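Local coordinates for outer membrane protein assembly factor BamA (Haemophilus ducreyi, PDB 4K3C) that probably serves as the barrel subunit of the Bam complex, which assembles beta-barrel proteins and inserts them into the outer membrane, at residues F130-E135 / K155-G160; D307-F312 / S334-L339; H363-A368 / I439-F444; R487-A492 / K514-D519. One frame throughout, in Å; residues are numbered along the deposited sequence.

Interaction 1: F130-E135 / K155-G160; sequences FYETVE and KERNTG
Arg157 lays the start of its side chain across Glu132. Its CB lies 3.4 Å from CG of Glu132, and the two chains cross at about a right angle. The contact is made by methylene groups. The charged ends are loosely placed: Glu132 OE2 and Arg157 NH1 stay 4.3 Å apart, beyond a salt bridge; the carboxylate and guanidinium planes stand 81° to each other. Arg157 CG also rests 3.3 Å from the backbone O of Phe130. Its CG sits between the backbone N and the carbonyl carbon (chi1 89°), and from there the extended chain runs over the backbone of Phe130 and Tyr131.

Two backbone bonds join the segments. Glu132 N donates to Lys155 O at 3.0 Å, and Lys155 N donates to Thr133 O at 3.1 Å. Beside them, CB of Thr133 packs on CB of Lys155 at 3.6 Å, while the lysine amine leads away. Strands 131-136 and 147-156 form the closing beta hairpin of the second POTRA domain in this construct. Tyr131 turns away from the hairpin partner and packs on Leu125 of helix 119-125, and CB of Phe130 covers one face of its ring. Glu156 spends its carboxylate on Thr96 and on the backbone N of Val95.

Past the hairpin the chain heads for the barrel. Thr159 brings its CG2 to the edge of the Phe130 ring, 3.8 Å from CD1. Its hydroxyl is bonded to the backbone O of Asp183, and both Phe130 and Thr159 touch strand 175-185 of the barrel.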
loop_
_atom_site.group_PDB
_atom_site.type_symbol
_atom_site.label_atom_id
_atom_site.label_comp_id
_atom_site.label_asym_id
_atom_site.label_seq_id
_atom_site.Cartn_x
_atom_site.Cartn_y
_atom_site.Cartn_z
ATOM N N PHE A 130 -6.037 -18.923 -6.375
ATOM C CA PHE A 130 -5.954 -20.243 -5.766
ATOM C C PHE A 130 -6.224 -21.375 -6.727
ATOM O O PHE A 130 -5.825 -22.510 -6.477
ATOM C CB PHE A 130 -6.931 -20.347 -4.610
ATOM C CG PHE A 130 -6.608 -19.444 -3.474
ATOM C CD1 PHE A 130 -5.316 -18.985 -3.288
ATOM C CD2 PHE A 130 -7.585 -19.054 -2.584
ATOM C CE1 PHE A 130 -5.011 -18.158 -2.231
ATOM C CE2 PHE A 130 -7.283 -18.225 -1.531
ATOM C CZ PHE A 130 -5.999 -17.778 -1.352
ATOM N N TYR A 131 -6.936 -21.097 -7.801
ATOM C CA TYR A 131 -7.389 -22.142 -8.694
ATOM C C TYR A 131 -7.078 -21.811 -10.116
ATOM O O TYR A 131 -6.968 -20.666 -10.460
ATOM C CB TYR A 131 -8.881 -22.324 -8.562
ATOM C CG TYR A 131 -9.396 -22.099 -7.179
ATOM C CD1 TYR A 131 -9.251 -23.041 -6.211
ATOM C CD2 TYR A 131 -10.017 -20.933 -6.842
ATOM C CE1 TYR A 131 -9.709 -22.829 -4.962
ATOM C CE2 TYR A 131 -10.473 -20.720 -5.586
ATOM C CZ TYR A 131 -10.321 -21.673 -4.658
ATOM O OH TYR A 131 -10.773 -21.455 -3.405
ATOM N N GLU A 132 -6.932 -22.826 -10.949
ATOM C CA GLU A 132 -6.678 -22.623 -12.360
ATOM C C GLU A 132 -8.003 -22.506 -13.055
ATOM O O GLU A 132 -8.154 -21.790 -14.015
ATOM C CB GLU A 132 -5.951 -23.820 -12.957
ATOM C CG GLU A 132 -4.519 -23.975 -12.571
ATOM C CD GLU A 132 -3.580 -23.168 -13.433
ATOM O OE1 GLU A 132 -4.038 -22.521 -14.376
ATOM O OE2 GLU A 132 -2.369 -23.166 -13.171
ATOM N N THR A 133 -8.963 -23.235 -12.523
ATOM C CA THR A 133 -10.217 -23.523 -13.156
ATOM C C THR A 133 -11.330 -23.409 -12.144
ATOM O O THR A 133 -11.262 -23.999 -11.093
ATOM C CB THR A 133 -10.164 -24.960 -13.647
ATOM O OG1 THR A 133 -9.269 -25.031 -14.748
ATOM C CG2 THR A 133 -11.501 -25.482 -14.085
ATOM N N VAL A 134 -12.371 -22.693 -12.503
ATOM C CA VAL A 134 -13.551 -22.650 -11.696
ATOM C C VAL A 134 -14.706 -22.767 -12.648
ATOM O O VAL A 134 -14.761 -22.048 -13.619
ATOM C CB VAL A 134 -13.624 -21.347 -10.978
ATOM C CG1 VAL A 134 -14.768 -21.353 -10.047
ATOM C CG2 VAL A 134 -12.369 -21.131 -10.240
ATOM N N GLU A 135 -15.623 -23.683 -12.400
ATOM C CA GLU A 135 -16.779 -23.813 -13.263
ATOM C C GLU A 135 -17.981 -24.235 -12.469
ATOM O O GLU A 135 -17.867 -25.037 -11.574
ATOM C CB GLU A 135 -16.513 -24.808 -14.374
ATOM C CG GLU A 135 -15.641 -25.949 -13.988
ATOM C CD GLU A 135 -15.664 -27.063 -15.005
ATOM O OE1 GLU A 135 -14.763 -27.114 -15.863
ATOM O OE2 GLU A 135 -16.588 -27.890 -14.943
ATOM N N LYS A 155 -10.086 -26.704 -10.065
ATOM C CA LYS A 155 -8.782 -27.337 -10.182
ATOM C C LYS A 155 -7.814 -26.556 -9.303
ATOM O O LYS A 155 -7.533 -25.387 -9.570
ATOM C CB LYS A 155 -8.304 -27.327 -11.635
ATOM C CG LYS A 155 -6.920 -27.921 -11.852
ATOM C CD LYS A 155 -6.937 -29.419 -11.642
ATOM C CE LYS A 155 -5.545 -29.972 -11.343
ATOM N NZ LYS A 155 -5.575 -31.462 -11.165
ATOM N N GLU A 156 -7.330 -27.196 -8.241
ATOM C CA GLU A 156 -6.363 -26.583 -7.332
ATOM C C GLU A 156 -5.129 -26.221 -8.124
ATOM O O GLU A 156 -4.896 -26.773 -9.201
ATOM C CB GLU A 156 -5.959 -27.568 -6.236
ATOM C CG GLU A 156 -7.104 -28.074 -5.373
ATOM C CD GLU A 156 -7.368 -27.184 -4.183
ATOM O OE1 GLU A 156 -6.836 -26.057 -4.151
ATOM O OE2 GLU A 156 -8.090 -27.623 -3.271
ATOM N N ARG A 157 -4.320 -25.316 -7.605
ATOM C CA ARG A 157 -3.172 -24.897 -8.372
ATOM C C ARG A 157 -2.000 -24.523 -7.479
ATOM O O ARG A 157 -2.195 -24.180 -6.314
ATOM C CB ARG A 157 -3.552 -23.733 -9.286
ATOM C CG ARG A 157 -3.386 -22.365 -8.660
ATOM C CD ARG A 157 -3.270 -21.310 -9.742
ATOM N NE ARG A 157 -2.796 -20.044 -9.197
ATOM C CZ ARG A 157 -1.828 -19.313 -9.734
ATOM N NH1 ARG A 157 -1.232 -19.727 -10.848
ATOM N NH2 ARG A 157 -1.463 -18.171 -9.157
ATOM N N ASN A 158 -0.789 -24.595 -8.035
ATOM C CA ASN A 158 0.428 -24.245 -7.307
ATOM C C ASN A 158 0.414 -22.780 -6.848
ATOM O O ASN A 158 0.580 -21.858 -7.643
ATOM C CB ASN A 158 1.679 -24.540 -8.147
ATOM C CG ASN A 158 2.970 -24.482 -7.324
ATOM O OD1 ASN A 158 2.957 -24.103 -6.150
ATOM N ND2 ASN A 158 4.091 -24.861 -7.940
ATOM N N THR A 159 0.219 -22.584 -5.552
ATOM C CA THR A 159 0.075 -21.256 -4.985
ATOM C C THR A 159 1.347 -20.877 -4.251
ATOM O O THR A 159 1.363 -19.986 -3.398
ATOM C CB THR A 159 -1.141 -21.199 -4.057
ATOM O OG1 THR A 159 -1.332 -22.488 -3.442
ATOM C CG2 THR A 159 -2.390 -20.853 -4.863
ATOM N N GLY A 160 2.417 -21.584 -4.599
ATOM C CA GLY A 160 3.736 -21.320 -4.063
ATOM C C GLY A 160 4.552 -20.521 -5.067
ATOM O O GLY A 160 4.542 -20.812 -6.268
#

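Interaction 2: D307-F312 / S334-L339; sequences DFDLSF and SGKLTL
Phe308 and Leu339 open a ladder of backbone hydrogen bonds between strands 303-317 and 328-338. Leu339 N donates to Phe308 O. Further along, Leu310 with Leu337 and Phe312 with Gly335 are hydrogen-bonded pairs with bonds in both directions. The short strand axes run antiparallel, at 159°.

Apolar contacts lie on the face of Leu310, Phe312 and Leu337. The Phe312 ring folds over its glycine neighbour, so Gly335 O lies over one ring face, 3.2 Å from CD1. CZ of the same ring reaches CB of Leu337 at 4.3 Å. Leu339 sends CD2 to CB of Leu310 (3.9 Å), and its CB meets CB of Phe308.

Polar contacts lie on the face of Asp309, Ser311, Lys336 and Thr338. CG of Lys336 passes 3.6 Å from Ser311 OG. CE of Lys336 then comes to 3.7 Å from CG of Asp309. The charges remain apart, with Asp309 OD2 4.4 Å from Lys336 NZ. The amine has a weak bond to Tyr346 OH, and the hydroxyl of Thr338 takes Tyr346 N.

This split into a greasy and a polar face suits a transmembrane barrel wall, the first probably toward lipid and the second toward the interior.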
loop_
_atom_site.group_PDB
_atom_site.type_symbol
_atom_site.label_atom_id
_atom_site.label_comp_id
_atom_site.label_asym_id
_atom_site.label_seq_id
_atom_site.Cartn_x
_atom_site.Cartn_y
_atom_site.Cartn_z
ATOM N N ASP A 307 10.334 -3.564 25.621
ATOM C CA ASP A 307 9.774 -3.129 24.320
ATOM C C ASP A 307 8.586 -3.905 23.745
ATOM O O ASP A 307 8.643 -4.475 22.661
ATOM C CB ASP A 307 10.760 -2.608 23.280
ATOM C CG ASP A 307 11.197 -1.189 23.573
ATOM O OD1 ASP A 307 11.443 -0.906 24.757
ATOM O OD2 ASP A 307 11.277 -0.360 22.634
ATOM N N PHE A 308 7.507 -3.893 24.520
ATOM C CA PHE A 308 6.168 -4.169 24.043
ATOM C C PHE A 308 5.616 -2.866 23.483
ATOM O O PHE A 308 5.484 -1.889 24.208
ATOM C CB PHE A 308 5.279 -4.567 25.207
ATOM C CG PHE A 308 5.181 -6.029 25.426
ATOM C CD1 PHE A 308 6.137 -6.701 26.176
ATOM C CD2 PHE A 308 4.114 -6.741 24.906
ATOM C CE1 PHE A 308 6.034 -8.068 26.394
ATOM C CE2 PHE A 308 4.006 -8.111 25.115
ATOM C CZ PHE A 308 4.970 -8.773 25.861
ATOM N N ASP A 309 5.278 -2.836 22.203
ATOM C CA ASP A 309 4.776 -1.606 21.616
ATOM C C ASP A 309 3.332 -1.744 21.146
ATOM O O ASP A 309 2.886 -2.851 20.798
ATOM C CB ASP A 309 5.657 -1.194 20.440
ATOM C CG ASP A 309 5.653 -2.223 19.342
ATOM O OD1 ASP A 309 4.711 -2.194 18.513
ATOM O OD2 ASP A 309 6.578 -3.072 19.326
ATOM N N LEU A 310 2.615 -0.615 21.140
ATOM C CA LEU A 310 1.279 -0.533 20.545
ATOM C C LEU A 310 1.325 0.305 19.276
ATOM O O LEU A 310 2.030 1.318 19.224
ATOM C CB LEU A 310 0.283 0.068 21.526
ATOM C CG LEU A 310 -1.112 0.337 20.976
ATOM C CD1 LEU A 310 -1.767 -0.937 20.511
ATOM C CD2 LEU A 310 -1.934 1.015 22.047
ATOM N N SER A 311 0.581 -0.115 18.255
ATOM C CA SER A 311 0.656 0.554 16.960
ATOM C C SER A 311 -0.703 0.750 16.334
ATOM O O SER A 311 -1.533 -0.164 16.347
ATOM C CB SER A 311 1.543 -0.222 15.996
ATOM O OG SER A 311 2.880 -0.147 16.434
ATOM N N PHE A 312 -0.913 1.949 15.793
ATOM C CA PHE A 312 -2.171 2.325 15.173
ATOM C C PHE A 312 -1.812 3.128 13.954
ATOM O O PHE A 312 -0.816 3.843 13.958
ATOM C CB PHE A 312 -3.002 3.174 16.140
ATOM C CG PHE A 312 -2.214 3.667 17.319
ATOM C CD1 PHE A 312 -1.439 4.810 17.222
ATOM C CD2 PHE A 312 -2.217 2.974 18.513
ATOM C CE1 PHE A 312 -0.693 5.259 18.305
ATOM C CE2 PHE A 312 -1.468 3.421 19.587
ATOM C CZ PHE A 312 -0.708 4.561 19.482
ATOM N N SER A 334 0.072 7.747 11.465
ATOM C CA SER A 334 0.530 6.585 12.227
ATOM C C SER A 334 1.092 6.951 13.598
ATOM O O SER A 334 1.526 8.077 13.828
ATOM C CB SER A 334 1.543 5.776 11.422
ATOM O OG SER A 334 2.553 6.615 10.882
ATOM N N GLY A 335 1.068 5.988 14.512
ATOM C CA GLY A 335 1.524 6.204 15.871
ATOM C C GLY A 335 2.056 4.938 16.519
ATOM O O GLY A 335 1.512 3.843 16.324
ATOM N N LYS A 336 3.128 5.088 17.293
ATOM C CA LYS A 336 3.696 3.984 18.059
ATOM C C LYS A 336 3.794 4.413 19.504
ATOM O O LYS A 336 4.018 5.578 19.790
ATOM C CB LYS A 336 5.090 3.659 17.565
ATOM C CG LYS A 336 5.425 2.191 17.533
ATOM C CD LYS A 336 6.942 2.019 17.403
ATOM C CE LYS A 336 7.406 0.607 17.683
ATOM N NZ LYS A 336 8.721 0.671 18.388
ATOM N N LEU A 337 3.644 3.466 20.417
ATOM C CA LEU A 337 3.787 3.755 21.833
ATOM C C LEU A 337 4.315 2.505 22.533
ATOM O O LEU A 337 3.894 1.391 22.215
ATOM C CB LEU A 337 2.426 4.168 22.403
ATOM C CG LEU A 337 2.305 4.527 23.889
ATOM C CD1 LEU A 337 2.026 3.294 24.722
ATOM C CD2 LEU A 337 3.565 5.226 24.377
ATOM N N THR A 338 5.237 2.688 23.472
ATOM C CA THR A 338 5.749 1.569 24.264
ATOM C C THR A 338 4.864 1.325 25.478
ATOM O O THR A 338 4.469 2.258 26.168
ATOM C CB THR A 338 7.190 1.801 24.748
ATOM O OG1 THR A 338 7.285 3.071 25.419
ATOM C CG2 THR A 338 8.145 1.763 23.572
ATOM N N LEU A 339 4.584 0.058 25.746
ATOM C CA LEU A 339 3.614 -0.323 26.755
ATOM C C LEU A 339 4.298 -0.575 28.081
ATOM O O LEU A 339 5.490 -0.856 28.103
ATOM C CB LEU A 339 2.880 -1.582 26.299
ATOM C CG LEU A 339 2.052 -1.344 25.046
ATOM C CD1 LEU A 339 1.610 -2.665 24.448
ATOM C CD2 LEU A 339 0.853 -0.399 25.355
#

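Interaction 3: H363-A368 / I439-F444; sequences HKWVIA and IIPAPF
Val366 and Ile439 form an antiparallel hydrogen-bonded pair: Val366 N donates to Ile439 O at 3.2 Å, and Ile439 N returns the bond to Val366 O at 2.9 Å. Their side chains lie side by side and point the same way. CD1 of Ile439 touches CG1 of Val366 at 3.7 Å and comes near CB of Ala368.

Beyond this pair, Trp365 packs across the other segment. Its CG lies beside the backbone N (chi1 -63°), and the flat indole reaches Ile440 and Pro441, which both sit over one face. CD of Pro441 stands 3.6 Å from the centroid of the Trp365 five-membered ring, nearly above it. CB of Ile440 stands 4.1 Å from the centroid of the Trp365 six-membered ring. Both are CH-pi contacts. CG2 of Ile440 also touches CZ3 of Trp365 at 3.6 Å. CG of Pro441, which also borders the indole, meets CB of Lys364 at 3.7 Å.

Ile440 O is bonded to the hydroxyl of Thr455 on the next strand. Here strands 366-378 and 430-440 meet at the periplasmic rim of the Omp85 barrel. A surface tryptophan at such a rim is consistent with the aromatic girdle of outer-membrane beta-barrels.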
loop_
_atom_site.group_PDB
_atom_site.type_symbol
_atom_site.label_atom_id
_atom_site.label_comp_id
_atom_site.label_asym_id
_atom_site.label_seq_id
_atom_site.Cartn_x
_atom_site.Cartn_y
_atom_site.Cartn_z
ATOM N N HIS A 363 -3.709 15.643 -18.940
ATOM C CA HIS A 363 -2.989 15.020 -17.809
ATOM C C HIS A 363 -1.476 14.924 -17.964
ATOM O O HIS A 363 -0.793 14.385 -17.110
ATOM C CB HIS A 363 -3.617 13.711 -17.330
ATOM C CG HIS A 363 -4.843 13.917 -16.492
ATOM N ND1 HIS A 363 -5.208 13.067 -15.473
ATOM C CD2 HIS A 363 -5.792 14.888 -16.523
ATOM C CE1 HIS A 363 -6.323 13.500 -14.910
ATOM N NE2 HIS A 363 -6.696 14.604 -15.533
ATOM N N LYS A 364 -0.954 15.514 -19.029
ATOM C CA LYS A 364 0.480 15.574 -19.254
ATOM C C LYS A 364 1.196 16.603 -18.369
ATOM O O LYS A 364 2.366 16.431 -18.028
ATOM C CB LYS A 364 0.736 15.856 -20.731
ATOM C CG LYS A 364 0.233 14.728 -21.649
ATOM C CD LYS A 364 -0.010 15.219 -23.070
ATOM C CE LYS A 364 -0.377 14.050 -23.982
ATOM N NZ LYS A 364 0.865 13.361 -24.481
ATOM N N TRP A 365 0.506 17.683 -18.015
ATOM C CA TRP A 365 1.067 18.681 -17.108
ATOM C C TRP A 365 0.374 18.623 -15.765
ATOM O O TRP A 365 -0.795 19.027 -15.630
ATOM C CB TRP A 365 0.901 20.081 -17.666
ATOM C CG TRP A 365 1.603 20.308 -18.910
ATOM C CD1 TRP A 365 1.231 19.870 -20.126
ATOM C CD2 TRP A 365 2.801 21.071 -19.094
ATOM N NE1 TRP A 365 2.125 20.299 -21.078
ATOM C CE2 TRP A 365 3.100 21.043 -20.472
ATOM C CE3 TRP A 365 3.653 21.769 -18.228
ATOM C CZ2 TRP A 365 4.217 21.684 -21.015
ATOM C CZ3 TRP A 365 4.767 22.400 -18.766
ATOM C CH2 TRP A 365 5.038 22.351 -20.150
ATOM N N VAL A 366 1.121 18.151 -14.774
ATOM C CA VAL A 366 0.600 17.857 -13.449
ATOM C C VAL A 366 1.442 18.633 -12.455
ATOM O O VAL A 366 2.634 18.835 -12.690
ATOM C CB VAL A 366 0.698 16.337 -13.152
ATOM C CG1 VAL A 366 0.445 16.034 -11.673
ATOM C CG2 VAL A 366 -0.278 15.580 -14.006
ATOM N N ILE A 367 0.819 19.111 -11.377
ATOM C CA ILE A 367 1.563 19.700 -10.276
ATOM C C ILE A 367 1.426 18.729 -9.141
ATOM O O ILE A 367 0.313 18.370 -8.787
ATOM C CB ILE A 367 1.004 21.082 -9.825
ATOM C CG1 ILE A 367 1.251 22.136 -10.893
ATOM C CG2 ILE A 367 1.673 21.550 -8.530
ATOM C CD1 ILE A 367 1.190 23.527 -10.362
ATOM N N ALA A 368 2.547 18.288 -8.582
ATOM C CA ALA A 368 2.513 17.377 -7.442
ATOM C C ALA A 368 3.186 17.994 -6.235
ATOM O O ALA A 368 4.137 18.764 -6.360
ATOM C CB ALA A 368 3.156 16.059 -7.783
ATOM N N ILE A 439 5.425 18.307 -13.075
ATOM C CA ILE A 439 5.612 17.221 -14.020
ATOM C C ILE A 439 5.278 17.685 -15.418
ATOM O O ILE A 439 4.137 18.005 -15.716
ATOM C CB ILE A 439 4.647 16.104 -13.718
ATOM C CG1 ILE A 439 4.930 15.546 -12.337
ATOM C CG2 ILE A 439 4.749 15.050 -14.753
ATOM C CD1 ILE A 439 3.850 14.649 -11.859
ATOM N N ILE A 440 6.262 17.722 -16.295
ATOM C CA ILE A 440 5.990 18.136 -17.658
ATOM C C ILE A 440 6.165 16.926 -18.573
ATOM O O ILE A 440 6.762 15.930 -18.173
ATOM C CB ILE A 440 6.900 19.321 -18.081
ATOM C CG1 ILE A 440 8.279 18.818 -18.531
ATOM C CG2 ILE A 440 7.030 20.313 -16.941
ATOM C CD1 ILE A 440 9.241 18.563 -17.384
ATOM N N PRO A 441 5.611 16.987 -19.791
ATOM C CA PRO A 441 5.799 15.878 -20.732
ATOM C C PRO A 441 7.274 15.640 -21.011
ATOM O O PRO A 441 8.033 16.618 -21.093
ATOM C CB PRO A 441 5.118 16.392 -21.998
ATOM C CG PRO A 441 4.074 17.337 -21.497
ATOM C CD PRO A 441 4.687 18.009 -20.319
ATOM N N ALA A 442 7.665 14.372 -21.158
ATOM C CA ALA A 442 9.055 14.008 -21.420
ATOM C C ALA A 442 9.410 14.337 -22.844
ATOM O O ALA A 442 8.787 13.807 -23.766
ATOM C CB ALA A 442 9.254 12.542 -21.192
ATOM N N PRO A 443 10.404 15.221 -23.043
ATOM C CA PRO A 443 10.796 15.528 -24.427
ATOM C C PRO A 443 11.518 14.346 -25.079
ATOM O O PRO A 443 12.000 13.453 -24.380
ATOM C CB PRO A 443 11.723 16.746 -24.282
ATOM C CG PRO A 443 12.230 16.679 -22.870
ATOM C CD PRO A 443 11.120 16.051 -22.055
ATOM N N PHE A 444 11.551 14.339 -26.410
ATOM C CA PHE A 444 12.165 13.271 -27.206
ATOM C C PHE A 444 11.443 11.938 -27.086
ATOM O O PHE A 444 11.321 11.217 -28.079
ATOM C CB PHE A 444 13.656 13.097 -26.890
ATOM C CG PHE A 444 14.420 14.382 -26.851
ATOM C CD1 PHE A 444 14.615 15.122 -28.010
ATOM C CD2 PHE A 444 14.938 14.858 -25.653
ATOM C CE1 PHE A 444 15.311 16.316 -27.976
ATOM C CE2 PHE A 444 15.635 16.049 -25.612
ATOM C CZ PHE A 444 15.824 16.781 -26.775
#

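Interaction 4: R487-A492 / K514-D519; sequences RVRASA and KKYAGD
Tyr516 meets two arginines, Arg487 over a ring face and Arg489 at the ring edge. CB of Arg487 sits over one face of its ring, 4.3 Å from the centroid, in a CH-pi contact. Val488 O approaches the ring edge in plane, 3.4 Å from CE1. Tyr516 CD1 in turn stands over one face of the Arg489 guanidinium, whose plane is tilted 44° from the ring.

Arg489 also meets Asp519, the two groups nearly coplanar. NH1 is modelled in a salt bridge to Asp519, but OD2 sits too close to its neighbour, so this bond is doubtful in detail.

Several things set these groups in place. The Arg489 chain bends at chi2 and chi3 and returns to its own segment. There NE and NH2 both donate to Arg487 O, each at 3.2 Å. On the other segment, Tyr516 to Asp519 form a type II beta turn, closed by Asp519 N to Tyr516 O at 3.1 Å. Gly518 takes the positive phi of that turn (86°). Behind them, Lys514 N donates to Ala490 O, and a weak bond returns from Ala490 N to Lys514 O.

Further out, Arg489 and Asp519 both touch Phe401, and Ser491 OG bonds to Arg399 O. Those residues belong to the RGF motif of the long Omp85 loop. The two bonds to Arg487 O thus orient the guanidinium, and the nearby Asp519 carboxylate would probably balance its charge.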
loop_
_atom_site.group_PDB
_atom_site.type_symbol
_atom_site.label_atom_id
_atom_site.label_comp_id
_atom_site.label_asym_id
_atom_site.label_seq_id
_atom_site.Cartn_x
_atom_site.Cartn_y
_atom_site.Cartn_z
ATOM N N ARG A 487 16.209 25.941 10.763
ATOM C CA ARG A 487 17.425 25.710 9.986
ATOM C C ARG A 487 17.107 24.791 8.829
ATOM O O ARG A 487 17.720 23.746 8.610
ATOM C CB ARG A 487 18.569 25.229 10.869
ATOM C CG ARG A 487 18.991 26.311 11.842
ATOM C CD ARG A 487 20.036 25.862 12.838
ATOM N NE ARG A 487 21.256 25.417 12.187
ATOM C CZ ARG A 487 21.559 24.142 11.990
ATOM N NH1 ARG A 487 22.690 23.813 11.385
ATOM N NH2 ARG A 487 20.729 23.199 12.404
ATOM N N VAL A 488 16.112 25.237 8.086
ATOM C CA VAL A 488 15.567 24.522 6.957
ATOM C C VAL A 488 16.520 24.555 5.767
ATOM O O VAL A 488 17.170 25.579 5.482
ATOM C CB VAL A 488 14.236 25.166 6.548
ATOM C CG1 VAL A 488 13.525 24.314 5.547
ATOM C CG2 VAL A 488 13.380 25.354 7.772
ATOM N N ARG A 489 16.611 23.424 5.084
ATOM C CA ARG A 489 17.363 23.363 3.851
ATOM C C ARG A 489 16.417 23.071 2.727
ATOM O O ARG A 489 15.316 22.561 2.947
ATOM C CB ARG A 489 18.446 22.300 3.938
ATOM C CG ARG A 489 19.659 22.788 4.695
ATOM C CD ARG A 489 20.191 21.734 5.594
ATOM N NE ARG A 489 19.785 21.914 6.979
ATOM C CZ ARG A 489 20.574 21.619 8.009
ATOM N NH1 ARG A 489 21.798 21.173 7.774
ATOM N NH2 ARG A 489 20.151 21.763 9.263
ATOM N N ALA A 490 16.845 23.408 1.524
ATOM C CA ALA A 490 16.016 23.186 0.377
ATOM C C ALA A 490 16.844 23.117 -0.895
ATOM O O ALA A 490 17.993 23.531 -0.947
ATOM C CB ALA A 490 15.007 24.262 0.291
ATOM N N SER A 491 16.235 22.585 -1.934
ATOM C CA SER A 491 16.932 22.384 -3.174
ATOM C C SER A 491 15.952 22.449 -4.316
ATOM O O SER A 491 14.738 22.350 -4.112
ATOM C CB SER A 491 17.582 21.003 -3.172
ATOM O OG SER A 491 16.614 19.959 -3.224
ATOM N N ALA A 492 16.489 22.578 -5.523
ATOM C CA ALA A 492 15.669 22.542 -6.723
ATOM C C ALA A 492 16.351 21.730 -7.822
ATOM O O ALA A 492 17.584 21.762 -7.957
ATOM C CB ALA A 492 15.393 23.923 -7.188
ATOM N N LYS A 514 19.561 26.326 -0.278
ATOM C CA LYS A 514 19.866 26.708 1.094
ATOM C C LYS A 514 20.552 25.533 1.775
ATOM O O LYS A 514 20.001 24.436 1.855
ATOM C CB LYS A 514 18.596 27.072 1.850
ATOM C CG LYS A 514 18.699 28.343 2.692
ATOM C CD LYS A 514 19.861 28.312 3.679
ATOM C CE LYS A 514 19.539 29.076 4.966
ATOM N NZ LYS A 514 19.722 30.546 4.805
ATOM N N LYS A 515 21.776 25.749 2.235
ATOM C CA LYS A 515 22.457 24.727 3.012
ATOM C C LYS A 515 23.083 25.336 4.249
ATOM O O LYS A 515 22.969 26.532 4.519
ATOM C CB LYS A 515 23.521 24.006 2.174
ATOM C CG LYS A 515 24.487 24.933 1.447
ATOM C CD LYS A 515 25.506 24.150 0.650
ATOM C CE LYS A 515 26.322 25.065 -0.247
ATOM N NZ LYS A 515 27.325 24.299 -1.062
ATOM N N TYR A 516 23.734 24.495 5.023
ATOM C CA TYR A 516 24.410 24.973 6.200
ATOM C C TYR A 516 25.795 24.370 6.124
ATOM O O TYR A 516 26.001 23.379 5.408
ATOM C CB TYR A 516 23.611 24.613 7.476
ATOM C CG TYR A 516 22.396 25.525 7.657
ATOM C CD1 TYR A 516 21.275 25.386 6.848
ATOM C CD2 TYR A 516 22.391 26.546 8.599
ATOM C CE1 TYR A 516 20.193 26.221 6.975
ATOM C CE2 TYR A 516 21.302 27.389 8.730
ATOM C CZ TYR A 516 20.205 27.221 7.911
ATOM O OH TYR A 516 19.105 28.051 8.013
ATOM N N ALA A 517 26.745 25.019 6.796
ATOM C CA ALA A 517 28.119 24.549 6.885
ATOM C C ALA A 517 28.108 23.095 7.281
ATOM O O ALA A 517 27.404 22.717 8.215
ATOM C CB ALA A 517 28.856 25.344 7.920
ATOM N N GLY A 518 28.864 22.278 6.553
ATOM C CA GLY A 518 29.061 20.881 6.906
ATOM C C GLY A 518 28.004 19.918 6.401
ATOM O O GLY A 518 28.045 18.721 6.709
ATOM N N ASP A 519 27.053 20.444 5.635
ATOM C CA ASP A 519 26.011 19.630 5.034
ATOM C C ASP A 519 26.546 18.809 3.864
ATOM O O ASP A 519 27.186 19.348 2.959
ATOM C CB ASP A 519 24.859 20.522 4.591
ATOM C CG ASP A 519 24.086 21.056 5.758
ATOM O OD1 ASP A 519 24.505 20.756 6.898
ATOM O OD2 ASP A 519 23.083 21.771 5.549
#

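All four contacts are partly buried, but they lie in different places. Interaction 1 belongs to the POTRA part and leads into the barrel. The other three join neighbouring strands or loops of the barrel itself. Interactions 2 and 4 lie toward its extracellular side, about 33 Å apart between centres, and interaction 3 lies at the periplasmic rim. Interaction 2 has the fullest backbone ladder and a clear division into apolar and polar faces. Interaction 3 depends more on apolar and CH-pi packing. Interaction 4 brings an arginine and an aspartate together, though the modelled salt bridge is uncertain in detail; the opposite charges of interactions 1 and 2 stay further apart. No two of the contacts touch.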